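Aminotransferase (Streptomyces pactum, PDB 4ZM4) belongs to the class-III aminotransferases, a family of pyridoxal-phosphate-dependent enzymes with the type I fold, and assembles here as a pair of subunits. Local coordinates at residues 149-154 / 216-221; 251-256 / 274-279; 144-149 / 191-196. The protein carries 1 engineered substitution. All blocks are in the same frame, centred on the assembly; numbering follows the deposited sequence.

Contact 1 (149-154 / 216-221). With P3B ((3E,4R,5R)-4,5-dihydroxy-3-{[(Z)-{3-hydroxy-2-methyl-5-[(phosphonooxy)methyl]pyridin-4(1H)-ylidene}methyl]imino}cyclohex-1-ene-1-carboxylic acid), chain H.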
loop_
_atom_site.group_PDB
_atom_site.type_symbol
_atom_site.label_atom_id
_atom_site.label_comp_id
_atom_site.label_asym_id
_atom_site.label_seq_id
_atom_site.Cartn_x
_atom_site.Cartn_y
_atom_site.Cartn_z
ATOM N N HIS B 149 -0.457 -19.474 7.027
ATOM C CA HIS B 149 -0.085 -18.800 5.801
ATOM C C HIS B 149 -0.693 -17.398 5.824
ATOM O O HIS B 149 -1.861 -17.230 6.083
ATOM C CB HIS B 149 -0.565 -19.561 4.562
ATOM C CG HIS B 149 0.151 -20.863 4.346
ATOM N ND1 HIS B 149 0.757 -21.202 3.165
ATOM C CD2 HIS B 149 0.363 -21.911 5.180
ATOM C CE1 HIS B 149 1.321 -22.392 3.272
ATOM N NE2 HIS B 149 1.096 -22.846 4.486
ATOM N N TYR B 150 0.138 -16.396 5.597
ATOM C CA TYR B 150 -0.304 -15.048 5.747
ATOM C C TYR B 150 -0.334 -14.394 4.344
ATOM O O TYR B 150 0.683 -14.409 3.611
ATOM C CB TYR B 150 0.614 -14.314 6.752
ATOM C CG TYR B 150 0.264 -12.855 6.962
ATOM C CD1 TYR B 150 -0.889 -12.477 7.637
ATOM C CD2 TYR B 150 1.122 -11.843 6.529
ATOM C CE1 TYR B 150 -1.199 -11.145 7.839
ATOM C CE2 TYR B 150 0.809 -10.502 6.701
ATOM C CZ TYR B 150 -0.343 -10.169 7.353
ATOM O OH TYR B 150 -0.627 -8.841 7.519
ATOM N N HIS B 151 -1.455 -13.759 4.033
ATOM C CA HIS B 151 -1.620 -13.084 2.760
ATOM C C HIS B 151 -2.000 -11.601 2.897
ATOM O O HIS B 151 -2.607 -11.014 2.014
ATOM C CB HIS B 151 -2.634 -13.867 1.959
ATOM C CG HIS B 151 -2.273 -15.312 1.843
ATOM N ND1 HIS B 151 -1.056 -15.723 1.342
ATOM C CD2 HIS B 151 -2.940 -16.434 2.203
ATOM C CE1 HIS B 151 -0.985 -17.037 1.394
ATOM N NE2 HIS B 151 -2.116 -17.496 1.914
ATOM N N GLY B 152 -1.564 -10.980 3.980
ATOM C CA GLY B 152 -1.829 -9.576 4.224
ATOM C C GLY B 152 -3.098 -9.451 5.025
ATOM O O GLY B 152 -3.660 -10.450 5.464
ATOM N N TRP B 153 -3.573 -8.222 5.181
ATOM C CA TRP B 153 -4.622 -7.939 6.155
ATOM C C TRP B 153 -5.932 -7.500 5.527
ATOM O O TRP B 153 -6.781 -6.915 6.214
ATOM C CB TRP B 153 -4.121 -6.883 7.149
ATOM C CG TRP B 153 -3.424 -5.686 6.551
ATOM C CD1 TRP B 153 -2.139 -5.598 6.151
ATOM C CD2 TRP B 153 -3.999 -4.401 6.308
ATOM N NE1 TRP B 153 -1.866 -4.338 5.645
ATOM C CE2 TRP B 153 -2.997 -3.581 5.763
ATOM C CE3 TRP B 153 -5.263 -3.860 6.536
ATOM C CZ2 TRP B 153 -3.211 -2.251 5.456
ATOM C CZ3 TRP B 153 -5.474 -2.574 6.233
ATOM C CH2 TRP B 153 -4.458 -1.767 5.683
ATOM N N SER B 154 -6.118 -7.784 4.234
ATOM C CA SER B 154 -7.392 -7.427 3.574
ATOM C C SER B 154 -8.530 -8.215 4.198
ATOM O O SER B 154 -8.338 -9.284 4.784
ATOM C CB SER B 154 -7.358 -7.602 2.049
ATOM O OG SER B 154 -7.129 -8.969 1.689
ATOM N N ILE B 216 -5.166 -19.984 -2.327
ATOM C CA ILE B 216 -3.989 -19.150 -2.144
ATOM C C ILE B 216 -3.036 -19.833 -1.163
ATOM O O ILE B 216 -3.505 -20.463 -0.190
ATOM C CB ILE B 216 -4.343 -17.710 -1.708
ATOM C CG1 ILE B 216 -3.093 -16.828 -1.652
ATOM C CG2 ILE B 216 -5.047 -17.701 -0.357
ATOM C CD1 ILE B 216 -3.369 -15.339 -1.758
ATOM N N VAL B 217 -1.721 -19.717 -1.420
ATOM C CA VAL B 217 -0.747 -20.465 -0.666
ATOM C C VAL B 217 0.653 -19.827 -0.698
ATOM O O VAL B 217 1.065 -19.268 -1.718
ATOM C CB VAL B 217 -0.688 -21.896 -1.203
ATOM C CG1 VAL B 217 -0.156 -21.897 -2.613
ATOM C CG2 VAL B 217 0.157 -22.786 -0.291
ATOM N N GLU B 218 1.348 -19.864 0.436
ATOM C CA GLU B 218 2.782 -19.585 0.493
ATOM C C GLU B 218 3.486 -20.851 0.074
ATOM O O GLU B 218 3.503 -21.833 0.814
ATOM C CB GLU B 218 3.249 -19.206 1.905
ATOM C CG GLU B 218 2.807 -17.832 2.387
ATOM C CD GLU B 218 3.406 -17.487 3.734
ATOM O OE1 GLU B 218 4.654 -17.630 3.905
ATOM O OE2 GLU B 218 2.646 -17.074 4.643
ATOM N N PRO B 219 4.102 -20.853 -1.129
ATOM C CA PRO B 219 4.630 -22.144 -1.609
ATOM C C PRO B 219 5.669 -22.719 -0.644
ATOM O O PRO B 219 5.749 -23.929 -0.490
ATOM C CB PRO B 219 5.241 -21.807 -2.977
ATOM C CG PRO B 219 4.732 -20.467 -3.328
ATOM C CD PRO B 219 4.373 -19.760 -2.077
ATOM N N VAL B 220 6.474 -21.868 -0.050
ATOM C CA VAL B 220 7.203 -22.216 1.170
ATOM C C VAL B 220 6.573 -21.377 2.271
ATOM O O VAL B 220 6.459 -20.163 2.136
ATOM C CB VAL B 220 8.677 -21.823 1.115
ATOM C CG1 VAL B 220 9.345 -22.077 2.461
ATOM C CG2 VAL B 220 9.396 -22.588 0.042
ATOM N N LEU B 221 6.111 -22.010 3.338
ATOM C CA LEU B 221 5.506 -21.279 4.448
ATOM C C LEU B 221 6.629 -20.559 5.185
ATOM O O LEU B 221 7.425 -21.209 5.864
ATOM C CB LEU B 221 4.760 -22.219 5.399
ATOM C CG LEU B 221 4.265 -21.588 6.723
ATOM C CD1 LEU B 221 3.447 -20.341 6.462
ATOM C CD2 LEU B 221 3.458 -22.569 7.555
HETATM O OAH P3B H . 0.966 -5.916 3.182
HETATM P PBA P3B H . 2.498 -6.287 3.018
HETATM O OAI P3B H . 3.038 -6.183 4.412
HETATM O OAC P3B H . 3.258 -5.357 2.086
HETATM O OAQ P3B H . 2.403 -7.880 2.516
HETATM C CAM P3B H . 1.427 -8.824 3.064
HETATM C CAV P3B H . 1.968 -10.078 2.922
HETATM C CAL P3B H . 1.483 -10.862 1.884
HETATM N NAP P3B H . 2.046 -12.116 1.689
HETATM C CAU P3B H . 3.068 -12.573 2.488
HETATM C CAA P3B H . 3.597 -13.823 2.311
HETATM C CAW P3B H . 3.504 -11.838 3.500
HETATM O OAE P3B H . 4.508 -12.346 4.250
HETATM C CAX P3B H . 3.017 -10.555 3.755
HETATM C CAJ P3B H . 3.511 -9.788 4.868
HETATM N NAO P3B H . 4.353 -10.337 5.808
HETATM C CAT P3B H . 4.737 -9.657 6.935
HETATM C CAK P3B H . 4.206 -8.415 7.380
HETATM C CAS P3B H . 4.561 -7.792 8.571
HETATM C CAR P3B H . 4.052 -6.532 8.940
HETATM O OAD P3B H . 4.446 -5.926 9.949
HETATM O OAB P3B H . 3.147 -6.000 8.346
HETATM C CAN P3B H . 5.612 -8.212 9.289
HETATM C CAY P3B H . 6.369 -9.474 8.845
HETATM O OAF P3B H . 6.623 -10.138 10.098
HETATM C CAZ P3B H . 5.639 -10.391 7.782
HETATM O OAG P3B H . 6.487 -11.333 7.027
HETATM O O HOH W 1 -3.007 -19.819 2.388
#

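Contact 2 (251-256 / 274-279). Engineered in segment 274-279: Arg279 (natural residue Lys). With P3B ((3E,4R,5R)-4,5-dihydroxy-3-{[(Z)-{3-hydroxy-2-methyl-5-[(phosphonooxy)methyl]pyridin-4(1H)-ylidene}methyl]imino}cyclohex-1-ene-1-carboxylic acid), chain H.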
loop_
_atom_site.group_PDB
_atom_site.type_symbol
_atom_site.label_atom_id
_atom_site.label_comp_id
_atom_site.label_asym_id
_atom_site.label_seq_id
_atom_site.Cartn_x
_atom_site.Cartn_y
_atom_site.Cartn_z
ATOM N N ASP B 251 1.374 -17.019 -3.414
ATOM C CA ASP B 251 1.848 -15.797 -2.756
ATOM C C ASP B 251 3.346 -15.932 -2.631
ATOM O O ASP B 251 3.835 -16.541 -1.705
ATOM C CB ASP B 251 1.177 -15.613 -1.380
ATOM C CG ASP B 251 1.520 -14.305 -0.729
ATOM O OD1 ASP B 251 2.426 -13.598 -1.208
ATOM O OD2 ASP B 251 0.870 -13.974 0.301
ATOM N N GLU B 252 4.071 -15.315 -3.561
ATOM C CA GLU B 252 5.519 -15.289 -3.515
ATOM C C GLU B 252 6.093 -13.956 -3.028
ATOM O O GLU B 252 7.199 -13.571 -3.405
ATOM C CB GLU B 252 6.072 -15.664 -4.886
ATOM C CG GLU B 252 5.691 -17.083 -5.317
ATOM C CD GLU B 252 6.864 -17.878 -5.843
ATOM O OE1 GLU B 252 7.948 -17.791 -5.227
ATOM O OE2 GLU B 252 6.705 -18.564 -6.883
ATOM N N VAL B 253 5.351 -13.265 -2.180
ATOM C CA VAL B 253 5.774 -11.973 -1.637
ATOM C C VAL B 253 7.121 -12.133 -0.963
ATOM O O VAL B 253 8.006 -11.315 -1.163
ATOM C CB VAL B 253 4.723 -11.398 -0.637
ATOM C CG1 VAL B 253 5.351 -10.420 0.357
ATOM C CG2 VAL B 253 3.606 -10.696 -1.394
ATOM N N ILE B 254 7.304 -13.232 -0.244
ATOM C CA ILE B 254 8.575 -13.533 0.381
ATOM C C ILE B 254 9.470 -14.409 -0.515
ATOM O O ILE B 254 10.650 -14.077 -0.710
ATOM C CB ILE B 254 8.371 -14.189 1.761
ATOM C CG1 ILE B 254 7.983 -13.105 2.773
ATOM C CG2 ILE B 254 9.636 -14.883 2.236
ATOM C CD1 ILE B 254 7.563 -13.677 4.113
ATOM N N THR B 255 8.937 -15.499 -1.066
ATOM C CA THR B 255 9.769 -16.450 -1.824
ATOM C C THR B 255 10.247 -15.965 -3.217
ATOM O O THR B 255 11.298 -16.414 -3.710
ATOM C CB THR B 255 9.059 -17.808 -2.002
ATOM O OG1 THR B 255 7.789 -17.597 -2.624
ATOM C CG2 THR B 255 8.864 -18.474 -0.697
ATOM N N GLY B 256 9.522 -15.039 -3.827
ATOM C CA GLY B 256 9.911 -14.534 -5.158
ATOM C C GLY B 256 11.248 -13.819 -5.182
ATOM O O GLY B 256 11.538 -12.997 -4.327
ATOM N N LEU B 274 -1.929 -17.488 -10.933
ATOM C CA LEU B 274 -1.564 -16.124 -10.570
ATOM C C LEU B 274 -0.394 -16.151 -9.558
ATOM O O LEU B 274 -0.228 -17.149 -8.842
ATOM C CB LEU B 274 -2.743 -15.410 -9.961
ATOM C CG LEU B 274 -3.941 -15.148 -10.875
ATOM C CD1 LEU B 274 -5.133 -14.613 -10.065
ATOM C CD2 LEU B 274 -3.575 -14.135 -11.964
ATOM N N THR B 275 0.447 -15.126 -9.589
ATOM C CA THR B 275 1.598 -15.036 -8.699
ATOM C C THR B 275 1.580 -13.669 -8.086
ATOM O O THR B 275 1.333 -12.703 -8.794
ATOM C CB THR B 275 2.933 -15.227 -9.450
ATOM O OG1 THR B 275 3.020 -16.577 -9.970
ATOM C CG2 THR B 275 4.130 -14.990 -8.541
ATOM N N VAL B 276 1.739 -13.576 -6.777
ATOM C CA VAL B 276 1.880 -12.272 -6.129
ATOM C C VAL B 276 3.348 -12.055 -5.763
ATOM O O VAL B 276 4.011 -12.960 -5.208
ATOM C CB VAL B 276 1.038 -12.173 -4.832
ATOM C CG1 VAL B 276 1.052 -10.746 -4.288
ATOM C CG2 VAL B 276 -0.394 -12.633 -5.071
ATOM N N LEU B 277 3.848 -10.847 -6.036
ATOM C CA LEU B 277 5.258 -10.482 -5.789
ATOM C C LEU B 277 5.380 -9.181 -5.038
ATOM O O LEU B 277 4.498 -8.305 -5.159
ATOM C CB LEU B 277 5.983 -10.347 -7.115
ATOM C CG LEU B 277 5.962 -11.553 -8.057
ATOM C CD1 LEU B 277 6.435 -11.119 -9.447
ATOM C CD2 LEU B 277 6.803 -12.683 -7.536
ATOM N N SER B 278 6.464 -9.036 -4.276
ATOM C CA SER B 278 6.813 -7.787 -3.580
ATOM C C SER B 278 8.256 -7.916 -3.040
ATOM O O SER B 278 9.039 -8.686 -3.562
ATOM C CB SER B 278 5.825 -7.492 -2.458
ATOM O OG SER B 278 6.028 -6.228 -1.869
ATOM N N ARG B 279 8.619 -7.157 -2.025
ATOM C CA ARG B 279 9.838 -7.400 -1.219
ATOM C C ARG B 279 11.132 -7.292 -1.998
ATOM O O ARG B 279 11.615 -6.191 -2.188
ATOM C CB ARG B 279 9.774 -8.737 -0.487
ATOM C CG ARG B 279 8.570 -8.882 0.390
ATOM C CD ARG B 279 8.661 -8.139 1.698
ATOM N NE ARG B 279 7.296 -7.938 2.157
ATOM C CZ ARG B 279 6.676 -8.596 3.135
ATOM N NH1 ARG B 279 7.268 -9.544 3.870
ATOM N NH2 ARG B 279 5.415 -8.265 3.380
HETATM O OAH P3B H . 0.966 -5.916 3.182
HETATM P PBA P3B H . 2.498 -6.287 3.018
HETATM O OAI P3B H . 3.038 -6.183 4.412
HETATM O OAC P3B H . 3.258 -5.357 2.086
HETATM O OAQ P3B H . 2.403 -7.880 2.516
HETATM C CAM P3B H . 1.427 -8.824 3.064
HETATM C CAV P3B H . 1.968 -10.078 2.922
HETATM C CAL P3B H . 1.483 -10.862 1.884
HETATM N NAP P3B H . 2.046 -12.116 1.689
HETATM C CAU P3B H . 3.068 -12.573 2.488
HETATM C CAA P3B H . 3.597 -13.823 2.311
HETATM C CAW P3B H . 3.504 -11.838 3.500
HETATM O OAE P3B H . 4.508 -12.346 4.250
HETATM C CAX P3B H . 3.017 -10.555 3.755
HETATM C CAJ P3B H . 3.511 -9.788 4.868
HETATM N NAO P3B H . 4.353 -10.337 5.808
HETATM C CAT P3B H . 4.737 -9.657 6.935
HETATM C CAK P3B H . 4.206 -8.415 7.380
HETATM C CAS P3B H . 4.561 -7.792 8.571
HETATM C CAR P3B H . 4.052 -6.532 8.940
HETATM O OAD P3B H . 4.446 -5.926 9.949
HETATM O OAB P3B H . 3.147 -6.000 8.346
HETATM C CAN P3B H . 5.612 -8.212 9.289
HETATM C CAY P3B H . 6.369 -9.474 8.845
HETATM O OAF P3B H . 6.623 -10.138 10.098
HETATM C CAZ P3B H . 5.639 -10.391 7.782
HETATM O OAG P3B H . 6.487 -11.333 7.027
HETATM O O HOH W 2 8.447 -11.222 -4.591
#

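Contact 3 (144-149 / 191-196)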
loop_
_atom_site.group_PDB
_atom_site.type_symbol
_atom_site.label_atom_id
_atom_site.label_comp_id
_atom_site.label_asym_id
_atom_site.label_seq_id
_atom_site.Cartn_x
_atom_site.Cartn_y
_atom_site.Cartn_z
ATOM N N VAL B 144 -9.655 -20.791 -0.625
ATOM C CA VAL B 144 -9.031 -21.718 0.306
ATOM C C VAL B 144 -7.677 -21.166 0.762
ATOM O O VAL B 144 -6.884 -20.675 -0.069
ATOM C CB VAL B 144 -8.788 -23.093 -0.338
ATOM C CG1 VAL B 144 -7.977 -23.993 0.591
ATOM C CG2 VAL B 144 -10.118 -23.767 -0.732
ATOM N N THR B 145 -7.442 -21.209 2.075
ATOM C CA THR B 145 -6.169 -20.813 2.660
ATOM C C THR B 145 -5.593 -21.962 3.492
ATOM O O THR B 145 -6.280 -22.953 3.756
ATOM C CB THR B 145 -6.345 -19.608 3.588
ATOM O OG1 THR B 145 -7.229 -19.955 4.649
ATOM C CG2 THR B 145 -6.910 -18.440 2.866
ATOM N N PHE B 146 -4.347 -21.824 3.914
ATOM C CA PHE B 146 -3.760 -22.791 4.843
ATOM C C PHE B 146 -3.389 -22.110 6.155
ATOM O O PHE B 146 -2.941 -20.971 6.176
ATOM C CB PHE B 146 -2.539 -23.491 4.215
ATOM C CG PHE B 146 -2.881 -24.324 3.009
ATOM C CD1 PHE B 146 -3.233 -25.657 3.144
ATOM C CD2 PHE B 146 -2.830 -23.776 1.728
ATOM C CE1 PHE B 146 -3.505 -26.435 2.033
ATOM C CE2 PHE B 146 -3.144 -24.558 0.605
ATOM C CZ PHE B 146 -3.468 -25.896 0.764
ATOM N N GLU B 147 -3.480 -22.859 7.240
ATOM C CA GLU B 147 -3.213 -22.338 8.558
ATOM C C GLU B 147 -1.769 -21.911 8.731
ATOM O O GLU B 147 -0.823 -22.681 8.482
ATOM C CB GLU B 147 -3.551 -23.370 9.629
ATOM C CG GLU B 147 -3.556 -22.740 11.019
ATOM C CD GLU B 147 -3.926 -23.714 12.101
ATOM O OE1 GLU B 147 -3.486 -24.877 12.015
ATOM O OE2 GLU B 147 -4.633 -23.306 13.035
ATOM N N GLY B 148 -1.615 -20.671 9.197
ATOM C CA GLY B 148 -0.298 -20.045 9.396
ATOM C C GLY B 148 0.182 -19.265 8.178
ATOM O O GLY B 148 1.112 -18.497 8.288
ATOM N N HIS B 149 -0.457 -19.474 7.027
ATOM C CA HIS B 149 -0.085 -18.800 5.801
ATOM C C HIS B 149 -0.693 -17.398 5.824
ATOM O O HIS B 149 -1.861 -17.230 6.083
ATOM C CB HIS B 149 -0.565 -19.561 4.562
ATOM C CG HIS B 149 0.151 -20.863 4.346
ATOM N ND1 HIS B 149 0.757 -21.202 3.165
ATOM C CD2 HIS B 149 0.363 -21.911 5.180
ATOM C CE1 HIS B 149 1.321 -22.392 3.272
ATOM N NE2 HIS B 149 1.096 -22.846 4.486
ATOM N N VAL B 191 -11.985 -20.371 3.690
ATOM C CA VAL B 191 -11.932 -21.664 4.324
ATOM C C VAL B 191 -10.441 -21.972 4.575
ATOM O O VAL B 191 -9.551 -21.395 3.917
ATOM C CB VAL B 191 -12.721 -22.642 3.401
ATOM C CG1 VAL B 191 -11.949 -23.865 2.997
ATOM C CG2 VAL B 191 -14.089 -23.003 4.027
ATOM N N GLN B 192 -10.153 -22.888 5.492
ATOM C CA GLN B 192 -8.778 -23.154 5.850
ATOM C C GLN B 192 -8.552 -24.642 6.078
ATOM O O GLN B 192 -9.435 -25.332 6.596
ATOM C CB GLN B 192 -8.399 -22.365 7.095
ATOM C CG GLN B 192 -6.924 -22.134 7.253
ATOM C CD GLN B 192 -6.527 -21.257 8.437
ATOM O OE1 GLN B 192 -5.866 -20.254 8.241
ATOM N NE2 GLN B 192 -6.953 -21.610 9.647
ATOM N N LEU B 193 -7.359 -25.113 5.680
ATOM C CA LEU B 193 -6.844 -26.430 5.992
ATOM C C LEU B 193 -5.450 -26.316 6.605
ATOM O O LEU B 193 -4.815 -25.293 6.528
ATOM C CB LEU B 193 -6.637 -27.239 4.703
ATOM C CG LEU B 193 -7.747 -27.357 3.684
ATOM C CD1 LEU B 193 -7.193 -28.037 2.458
ATOM C CD2 LEU B 193 -8.899 -28.156 4.283
ATOM N N GLY B 194 -4.950 -27.419 7.143
ATOM C CA GLY B 194 -3.580 -27.520 7.592
ATOM C C GLY B 194 -2.623 -27.672 6.408
ATOM O O GLY B 194 -2.927 -28.370 5.431
ATOM N N TRP B 195 -1.467 -27.039 6.531
ATOM C CA TRP B 195 -0.395 -27.104 5.558
ATOM C C TRP B 195 0.095 -28.545 5.450
ATOM O O TRP B 195 0.114 -29.244 6.448
ATOM C CB TRP B 195 0.731 -26.213 6.046
ATOM C CG TRP B 195 1.952 -26.027 5.138
ATOM C CD1 TRP B 195 3.243 -25.975 5.542
ATOM C CD2 TRP B 195 1.978 -25.788 3.717
ATOM N NE1 TRP B 195 4.060 -25.728 4.486
ATOM C CE2 TRP B 195 3.316 -25.617 3.356
ATOM C CE3 TRP B 195 0.999 -25.718 2.733
ATOM C CZ2 TRP B 195 3.713 -25.371 2.070
ATOM C CZ3 TRP B 195 1.397 -25.492 1.433
ATOM C CH2 TRP B 195 2.746 -25.341 1.108
ATOM N N ASN B 196 0.423 -28.981 4.238
ATOM C CA ASN B 196 0.955 -30.299 3.961
ATOM C C ASN B 196 0.078 -31.446 4.441
ATOM O O ASN B 196 0.573 -32.451 4.937
ATOM C CB ASN B 196 2.366 -30.418 4.528
ATOM C CG ASN B 196 3.381 -29.581 3.751
ATOM O OD1 ASN B 196 3.324 -29.507 2.528
ATOM N ND2 ASN B 196 4.310 -28.967 4.451
HETATM O O HOH W 3 -6.842 -21.890 12.888
HETATM O O HOH W 4 -4.169 -18.940 9.632
#

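Contact 1 (149-154 / 216-221)
The imidazole of His151 has Ile216 CG1 over the centre of one face, 3.6 Å from the ring centroid and almost on the normal. His149 C lies above the other face, and Glu218 N and a water sit at the edges. The water donates to Ile216 O at 2.7 Å and also meets His151 NE2. His149 is held differently: Leu221 CD1 rests off-centre on a face, 3.7 Å from His149 CD2, while Glu218 N donates to ND1 in the ring plane (3.1 Å). In His149, chi1 (-69°) carries the ring toward 216-221 and chi2 (-127°) turns ND1 to that N-H. The Glu218 side chain runs out extended, and its OE2 accepts from the backbone N-H of Tyr150 at 2.8 Å in a nearly straight bond (171°). Asn223 ND2 also binds OE2 and Ala222 N binds OE1, so the buried carboxylate is fixed at both oxygens. Tyr150 brings the edge of its ring up to the P3B linker, CE2 lying 3.3 Å from CAJ, while Gly152 N lies over the ring's face. His151 ND1 is bonded to Asp251 OD2. A histidine backing the aspartate that holds the pyridine nitrogen is a second-shell arrangement of type I cofactor sites.

Contact 2 (251-256 / 274-279)
Val253 is the tight point of this contact, wedged between the pyridine ring of P3B and the end of strand 274-277. Its CB lies over the face of that ring, 3.6 Å from NAP. CG2 runs alongside Val276 CG1 at 3.9 Å, and CG1 sits 3.5 Å above the centre of the Arg279 guanidinium plane. Arg279 is an engineered residue, lysine in the natural sequence. Its chain folds back at chi2 (-77°), which turns the guanidinium in toward P3B, edge-on to the phosphorus. The very short approach of NH2 to the linker is doubtful, but NH1 has a clear partner in Tyr67 O.

Asp251 ends its strand on the same face of the sheet as Val276, paired in parallel with it. Its carboxylate works at both oxygens: OD2 accepts from P3B NAP at 2.6 Å, and OD1 accepts from Val253 N at 3.1 Å, closing an Asx turn that starts the helical bend of 253-255. An aspartate at the C-terminal end of a parallel strand, bound to the pyridine nitrogen, is a hallmark of type I pyridoxal-phosphate enzymes.

Away from the ligand the fit relaxes, although everything there is still buried. The strand pairing frays after Asp251: Glu252 N reaches Val276 O at 2.9 Å, but the bond is weak, bent to 129°. Further on a water spans the two backbones, probably donating to Glu252 O (2.9 Å) and accepting from Ser278 N (3.0 Å). Glu252 touches Thr275 and Leu277 loosely through CG and CB, while its carboxylate turns to Thr255 OG1 and to the amides of Ala264 and Gln265. Tyr311 OH of the second subunit bonds both Ser278 OG and Arg279 N.

Contact 3 (144-149 / 191-196)
Phe146, Trp195 and Leu193 make the apolar centre. The edge of the Trp195 indole, at CE3, points to the face of the Phe146 ring in a T-shaped pair, with the Phe146 and Trp195 six-membered ring centroids 5.6 Å apart and planes at 70°. Across from it, Leu193 CD1 touches Phe146 CE1 at 4.0 Å. Trp195 holds CG anti to its amide nitrogen (chi1 -176°), and this brings a face of the indole up to the edge of the His149 imidazole, with His149 NE2 3.2 Å from Trp195 CD2. Asn196 ND2 lies over the opposite face.

Further out the backbones pair in parallel, Thr145 N to Val191 O, Leu193 N to Thr145 O (3.1 Å) and Glu147 N to Leu193 O. Val191 O is gripped twice: Thr145 N and Thr145 OG1, each at 2.8 Å, arrive from opposite faces of its carbonyl plane. At the polar edge one water accepts from Gly148 N and donates to Gln192 OE1 at 2.6 Å. Gln192 NE2 binds Pro172 O, and Glu147 forms a salt bridge to Arg388. Strand 190-193 is outermost beside 142-146, and this is the parallel end of the seven-stranded sheet typical of the type I fold's large domain.

All three contacts sit on the seven-stranded sheet, in which 274-277, 247-251, 212-217, 142-146 and 190-193 run side by side. Contact 3 lies at the outer end, contact 1 next and contact 2 nearer the middle; the centres of contacts 1 and 2, and of 1 and 3, are about 9 Å apart, those of 2 and 3 about 17 Å. Along the chain contacts 1 and 3 alternate and share His149, while contact 2 follows both. The loop after strand 142-146 leads from near the sheet's edge to the P3B site, where Tyr150 and Val253 approach the pyridine ring from opposite faces. Contacts 1 and 2 touch the second subunit, placing the pocket at the dimer interface.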